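Local coordinates for putative polyprenyl synthetase (Streptomyces coelicolor, PDB 3NF2), which probably acts as a prenyltransferase of the FPP/GGPP synthase family, joining isoprenoid diphosphates by metal-dependent condensation to build longer prenyl chains, at residues L227-D232 with S250-A255; D32-Y37 with D107-V112. All blocks are in the same frame, centred on the assembly; numbering follows the deposited sequence.

Contact 1 of 2, residues L227-D232 with S250-A255; sequences LGIWGD and SLPVVA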
loop_
_atom_site.group_PDB
_atom_site.type_symbol
_atom_site.label_atom_id
_atom_site.label_comp_id
_atom_site.label_asym_id
_atom_site.label_seq_id
_atom_site.Cartn_x
_atom_site.Cartn_y
_atom_site.Cartn_z
ATOM N N LEU A 227 27.383 10.839 8.064
ATOM C CA LEU A 227 27.550 11.599 6.826
ATOM C C LEU A 227 26.498 12.690 6.659
ATOM O O LEU A 227 26.757 13.699 6.006
ATOM C CB LEU A 227 27.525 10.685 5.593
ATOM C CG LEU A 227 28.487 9.499 5.388
ATOM C CD1 LEU A 227 28.298 8.903 3.981
ATOM C CD2 LEU A 227 29.970 9.834 5.642
ATOM N N GLY A 228 25.304 12.485 7.219
ATOM C CA GLY A 228 24.260 13.519 7.175
ATOM C C GLY A 228 24.654 14.804 7.901
ATOM O O GLY A 228 24.254 15.898 7.511
ATOM N N ILE A 229 25.446 14.675 8.959
ATOM C CA ILE A 229 25.997 15.855 9.627
ATOM C C ILE A 229 27.396 16.248 9.118
ATOM O O ILE A 229 27.568 17.327 8.573
ATOM C CB ILE A 229 26.001 15.713 11.161
ATOM C CG1 ILE A 229 24.595 15.347 11.670
ATOM C CG2 ILE A 229 26.521 17.012 11.811
ATOM C CD1 ILE A 229 24.571 14.789 13.086
ATOM N N TRP A 230 28.389 15.377 9.273
ATOM C CA TRP A 230 29.779 15.781 8.983
ATOM C C TRP A 230 30.303 15.540 7.571
ATOM O O TRP A 230 31.492 15.731 7.319
ATOM C CB TRP A 230 30.734 15.168 9.996
ATOM C CG TRP A 230 30.520 15.728 11.349
ATOM C CD1 TRP A 230 31.002 16.914 11.830
ATOM C CD2 TRP A 230 29.754 15.141 12.405
ATOM N NE1 TRP A 230 30.590 17.094 13.132
ATOM C CE2 TRP A 230 29.823 16.023 13.509
ATOM C CE3 TRP A 230 29.017 13.953 12.527
ATOM C CZ2 TRP A 230 29.185 15.756 14.721
ATOM C CZ3 TRP A 230 28.382 13.688 13.736
ATOM C CH2 TRP A 230 28.465 14.592 14.816
ATOM N N GLY A 231 29.418 15.143 6.658
ATOM C CA GLY A 231 29.805 14.827 5.289
ATOM C C GLY A 231 30.149 16.041 4.451
ATOM O O GLY A 231 29.515 17.092 4.566
ATOM N N ASP A 232 31.164 15.879 3.605
ATOM C CA ASP A 232 31.632 16.925 2.706
ATOM C C ASP A 232 30.719 16.967 1.479
ATOM O O ASP A 232 30.469 15.921 0.880
ATOM C CB ASP A 232 33.082 16.619 2.305
ATOM C CG ASP A 232 33.676 17.652 1.350
ATOM O OD1 ASP A 232 33.405 18.866 1.500
ATOM O OD2 ASP A 232 34.443 17.237 0.453
ATOM N N SER A 250 18.808 12.009 14.412
ATOM C CA SER A 250 19.638 10.881 14.053
ATOM C C SER A 250 20.403 10.441 15.238
ATOM O O SER A 250 20.397 11.089 16.240
ATOM C CB SER A 250 20.591 11.259 12.957
ATOM O OG SER A 250 21.078 12.538 13.195
ATOM N N LEU A 251 21.086 9.335 15.099
ATOM C CA LEU A 251 21.764 8.737 16.206
ATOM C C LEU A 251 22.780 9.648 16.856
ATOM O O LEU A 251 22.849 9.683 18.044
ATOM C CB LEU A 251 22.447 7.478 15.754
ATOM C CG LEU A 251 21.583 6.253 15.896
ATOM C CD1 LEU A 251 22.269 5.080 15.343
ATOM C CD2 LEU A 251 21.255 6.030 17.301
ATOM N N PRO A 252 23.569 10.393 16.114
ATOM C CA PRO A 252 24.491 11.274 16.847
ATOM C C PRO A 252 23.767 12.306 17.723
ATOM O O PRO A 252 24.154 12.510 18.883
ATOM C CB PRO A 252 25.284 11.985 15.742
ATOM C CG PRO A 252 25.026 11.250 14.495
ATOM C CD PRO A 252 23.759 10.480 14.653
ATOM N N VAL A 253 22.720 12.921 17.170
ATOM C CA VAL A 253 21.901 13.913 17.878
ATOM C C VAL A 253 21.340 13.317 19.153
ATOM O O VAL A 253 21.506 13.863 20.245
ATOM C CB VAL A 253 20.722 14.380 17.004
ATOM C CG1 VAL A 253 19.875 15.416 17.738
ATOM C CG2 VAL A 253 21.226 14.948 15.703
ATOM N N VAL A 254 20.695 12.170 18.996
ATOM C CA VAL A 254 20.055 11.467 20.097
ATOM C C VAL A 254 21.050 10.990 21.158
ATOM O O VAL A 254 20.822 11.183 22.360
ATOM C CB VAL A 254 19.214 10.307 19.552
ATOM C CG1 VAL A 254 18.701 9.467 20.662
ATOM C CG2 VAL A 254 18.042 10.853 18.725
ATOM N N ALA A 255 22.156 10.385 20.718
ATOM C CA ALA A 255 23.203 9.928 21.644
ATOM C C ALA A 255 23.802 11.088 22.453
ATOM O O ALA A 255 24.090 10.939 23.634
ATOM C CB ALA A 255 24.294 9.175 20.898
#

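Contact 2 of 2, residues D32-Y37 with D107-V112; sequences DTVAAY and DTVWKV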
loop_
_atom_site.group_PDB
_atom_site.type_symbol
_atom_site.label_atom_id
_atom_site.label_comp_id
_atom_site.label_asym_id
_atom_site.label_seq_id
_atom_site.Cartn_x
_atom_site.Cartn_y
_atom_site.Cartn_z
ATOM N N ASP A 32 2.146 4.591 -15.098
ATOM C CA ASP A 32 3.421 4.261 -15.743
ATOM C C ASP A 32 4.318 5.493 -15.928
ATOM O O ASP A 32 5.519 5.412 -15.694
ATOM C CB ASP A 32 3.210 3.519 -17.074
ATOM C CG ASP A 32 2.396 4.320 -18.080
ATOM O OD1 ASP A 32 1.584 5.178 -17.674
ATOM O OD2 ASP A 32 2.564 4.090 -19.288
ATOM N N THR A 33 3.729 6.628 -16.317
ATOM C CA THR A 33 4.500 7.854 -16.524
ATOM C C THR A 33 4.866 8.522 -15.208
ATOM O O THR A 33 5.977 9.031 -15.050
ATOM C CB THR A 33 3.798 8.871 -17.480
ATOM O OG1 THR A 33 2.499 9.225 -16.974
ATOM C CG2 THR A 33 3.659 8.284 -18.883
ATOM N N VAL A 34 3.939 8.511 -14.260
ATOM C CA VAL A 34 4.186 9.113 -12.951
ATOM C C VAL A 34 5.287 8.360 -12.189
ATOM O O VAL A 34 6.145 8.982 -11.545
ATOM C CB VAL A 34 2.881 9.217 -12.135
ATOM C CG1 VAL A 34 3.154 9.674 -10.718
ATOM C CG2 VAL A 34 1.921 10.182 -12.816
ATOM N N ALA A 35 5.265 7.026 -12.289
ATOM C CA ALA A 35 6.348 6.193 -11.773
ATOM C C ALA A 35 7.659 6.487 -12.489
ATOM O O ALA A 35 8.691 6.579 -11.841
ATOM C CB ALA A 35 6.015 4.713 -11.895
ATOM N N ALA A 36 7.611 6.624 -13.817
ATOM C CA ALA A 36 8.802 6.966 -14.613
ATOM C C ALA A 36 9.411 8.279 -14.143
ATOM O O ALA A 36 10.633 8.410 -14.088
ATOM C CB ALA A 36 8.478 7.032 -16.117
ATOM N N TYR A 37 8.555 9.243 -13.796
ATOM C CA TYR A 37 9.037 10.483 -13.223
ATOM C C TYR A 37 9.720 10.204 -11.893
ATOM O O TYR A 37 10.826 10.682 -11.667
ATOM C CB TYR A 37 7.935 11.531 -13.036
ATOM C CG TYR A 37 8.476 12.739 -12.308
ATOM C CD1 TYR A 37 9.250 13.683 -12.985
ATOM C CD2 TYR A 37 8.274 12.908 -10.933
ATOM C CE1 TYR A 37 9.786 14.779 -12.323
ATOM C CE2 TYR A 37 8.809 14.000 -10.258
ATOM C CZ TYR A 37 9.566 14.930 -10.966
ATOM O OH TYR A 37 10.099 16.019 -10.326
ATOM N N ASP A 107 12.198 17.682 -7.710
ATOM C CA ASP A 107 10.854 17.706 -7.125
ATOM C C ASP A 107 10.276 16.301 -6.924
ATOM O O ASP A 107 10.448 15.416 -7.762
ATOM C CB ASP A 107 9.904 18.532 -7.990
ATOM C CG ASP A 107 10.070 20.024 -7.786
ATOM O OD1 ASP A 107 10.759 20.433 -6.824
ATOM O OD2 ASP A 107 9.501 20.788 -8.596
ATOM N N THR A 108 9.624 16.097 -5.790
ATOM C CA THR A 108 8.971 14.830 -5.511
ATOM C C THR A 108 7.686 14.689 -6.331
ATOM O O THR A 108 7.109 15.689 -6.797
ATOM C CB THR A 108 8.644 14.687 -4.027
ATOM O OG1 THR A 108 7.900 15.832 -3.596
ATOM C CG2 THR A 108 9.932 14.560 -3.208
ATOM N N VAL A 109 7.252 13.440 -6.508
ATOM C CA VAL A 109 6.042 13.141 -7.272
ATOM C C VAL A 109 4.840 13.943 -6.810
ATOM O O VAL A 109 4.119 14.487 -7.640
ATOM C CB VAL A 109 5.727 11.629 -7.289
ATOM C CG1 VAL A 109 4.274 11.375 -7.609
ATOM C CG2 VAL A 109 6.607 10.940 -8.313
ATOM N N TRP A 110 4.652 14.069 -5.500
ATOM C CA TRP A 110 3.469 14.771 -5.000
ATOM C C TRP A 110 3.453 16.257 -5.400
ATOM O O TRP A 110 2.400 16.793 -5.715
ATOM C CB TRP A 110 3.248 14.548 -3.493
ATOM C CG TRP A 110 4.219 15.252 -2.596
ATOM C CD1 TRP A 110 5.346 14.720 -2.034
ATOM C CD2 TRP A 110 4.141 16.612 -2.133
ATOM N NE1 TRP A 110 5.978 15.662 -1.261
ATOM C CE2 TRP A 110 5.265 16.833 -1.305
ATOM C CE3 TRP A 110 3.236 17.667 -2.347
ATOM C CZ2 TRP A 110 5.515 18.070 -0.692
ATOM C CZ3 TRP A 110 3.483 18.899 -1.736
ATOM C CH2 TRP A 110 4.616 19.088 -0.920
ATOM N N LYS A 111 4.625 16.894 -5.402
ATOM C CA LYS A 111 4.782 18.274 -5.872
ATOM C C LYS A 111 4.464 18.459 -7.361
ATOM O O LYS A 111 3.838 19.444 -7.758
ATOM C CB LYS A 111 6.196 18.782 -5.578
ATOM C CG LYS A 111 6.253 19.901 -4.551
ATOM C CD LYS A 111 6.324 21.271 -5.227
ATOM C CE LYS A 111 6.069 22.395 -4.232
ATOM N NZ LYS A 111 6.593 23.705 -4.716
ATOM N N VAL A 112 4.892 17.507 -8.178
ATOM C CA VAL A 112 4.718 17.605 -9.619
ATOM C C VAL A 112 3.331 17.141 -10.043
ATOM O O VAL A 112 2.622 17.847 -10.760
ATOM C CB VAL A 112 5.821 16.808 -10.361
ATOM C CG1 VAL A 112 5.717 16.976 -11.864
ATOM C CG2 VAL A 112 7.157 17.279 -9.908
#

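Contact 1 of 2, residues L227-D232 with S250-A255
I229 meets P252 where the C-terminal end of helix 203-230 comes up against the first turn of helix 251-259, within the all-helical isoprenoid synthase fold. I229 has CG1 anti to its carbonyl carbon (chi1 -53°), and with chi2 extended at 163° CD1 is carried toward helix 251-259. I229 CD1 does most of the touching: it lies 3.8 Å from P252 CG and 4.3 Å from V253 CG2. The S250 hydroxyl is a looser neighbour of the same methyl. The I229 and P252 side chains run past each other in opposite senses; no hydrogen bond spans the segments, and the contact rests mainly on apolar carbons. The other branch of I229 is used within its own helix, I229 CG2 sitting 3.7 Å above the plane of the W230 indole and over its centre. Helix 285-297 packs on this cluster through A292 and I295, and R301 makes a cation-pi contact with the indole. L251 N also donates a hydrogen bond to the D225 side chain, earlier on helix 203-230. W230 reaches P252 with its ring edge, W230 CZ3 standing 4.1 Å from P252 CB and the proline carbon lying near the indole plane.

Contact 2 of 2, residues D32-Y37 with D107-V112
Y37 reaches across from helix 31-38 to the start of helix 109-113, its ring bordered by V109 at the edge and covered on one face by V112, and its hydroxyl at the backbone of D107. CG is anti to the backbone N (chi1 174°), which directs the phenol at the other segment. V109 approaches in the plane of the ring, V109 CG2 lying 3.7 Å from Y37 CD2, whereas V112 comes over a face with CG1 and crosses obliquely, V112 CG2 reaching to 3.2 Å from Y37 OH. About one turn earlier in helix 31-38, V34 CG1 meets V109 CG1 at 3.7 Å, these two side chains crossing at about a right angle. Y37 OH donates to D107 O at 2.7 Å, approaching from 39° above the carbonyl plane. That carbonyl ends the small hairpin 102-107, just before T108 at the N-cap position. R106 adds a cation-pi contact with the ring and a hydrogen bond to Y37 O. A phenylalanine here would probably leave the D107 carbonyl without its hydroxyl partner and V112 CG2 without the oxygen it touches. The pairing thus combines a hydrophobic seat for the ring with one short polar bond, which satisfies a buried phenol and should limit ring shifts.

How the contacts relate
From the N terminus, the chain passes helix 5-25 and enters contact 2 on helix 31-38. The 69 residues that follow, including helices 57-67 and 77-98 and most of the small hairpin, form the loop that contact 2 closes at 107-112. The chain then builds helices 115-134, 139-165 and 173-198 before the end of helix 203-230 opens contact 1. Only 17 residues, with the short helices 233-236 and 242-245, separate its two segments. The loops therefore follow in series, neither nesting nor crossing, with contact centres 29 Å apart. Contact 2 fastens helix 31-38 to the end of the hairpin and the start of helix 109-113; contact 1 joins the C-terminal end of helix 203-230 to the start of helix 251-259.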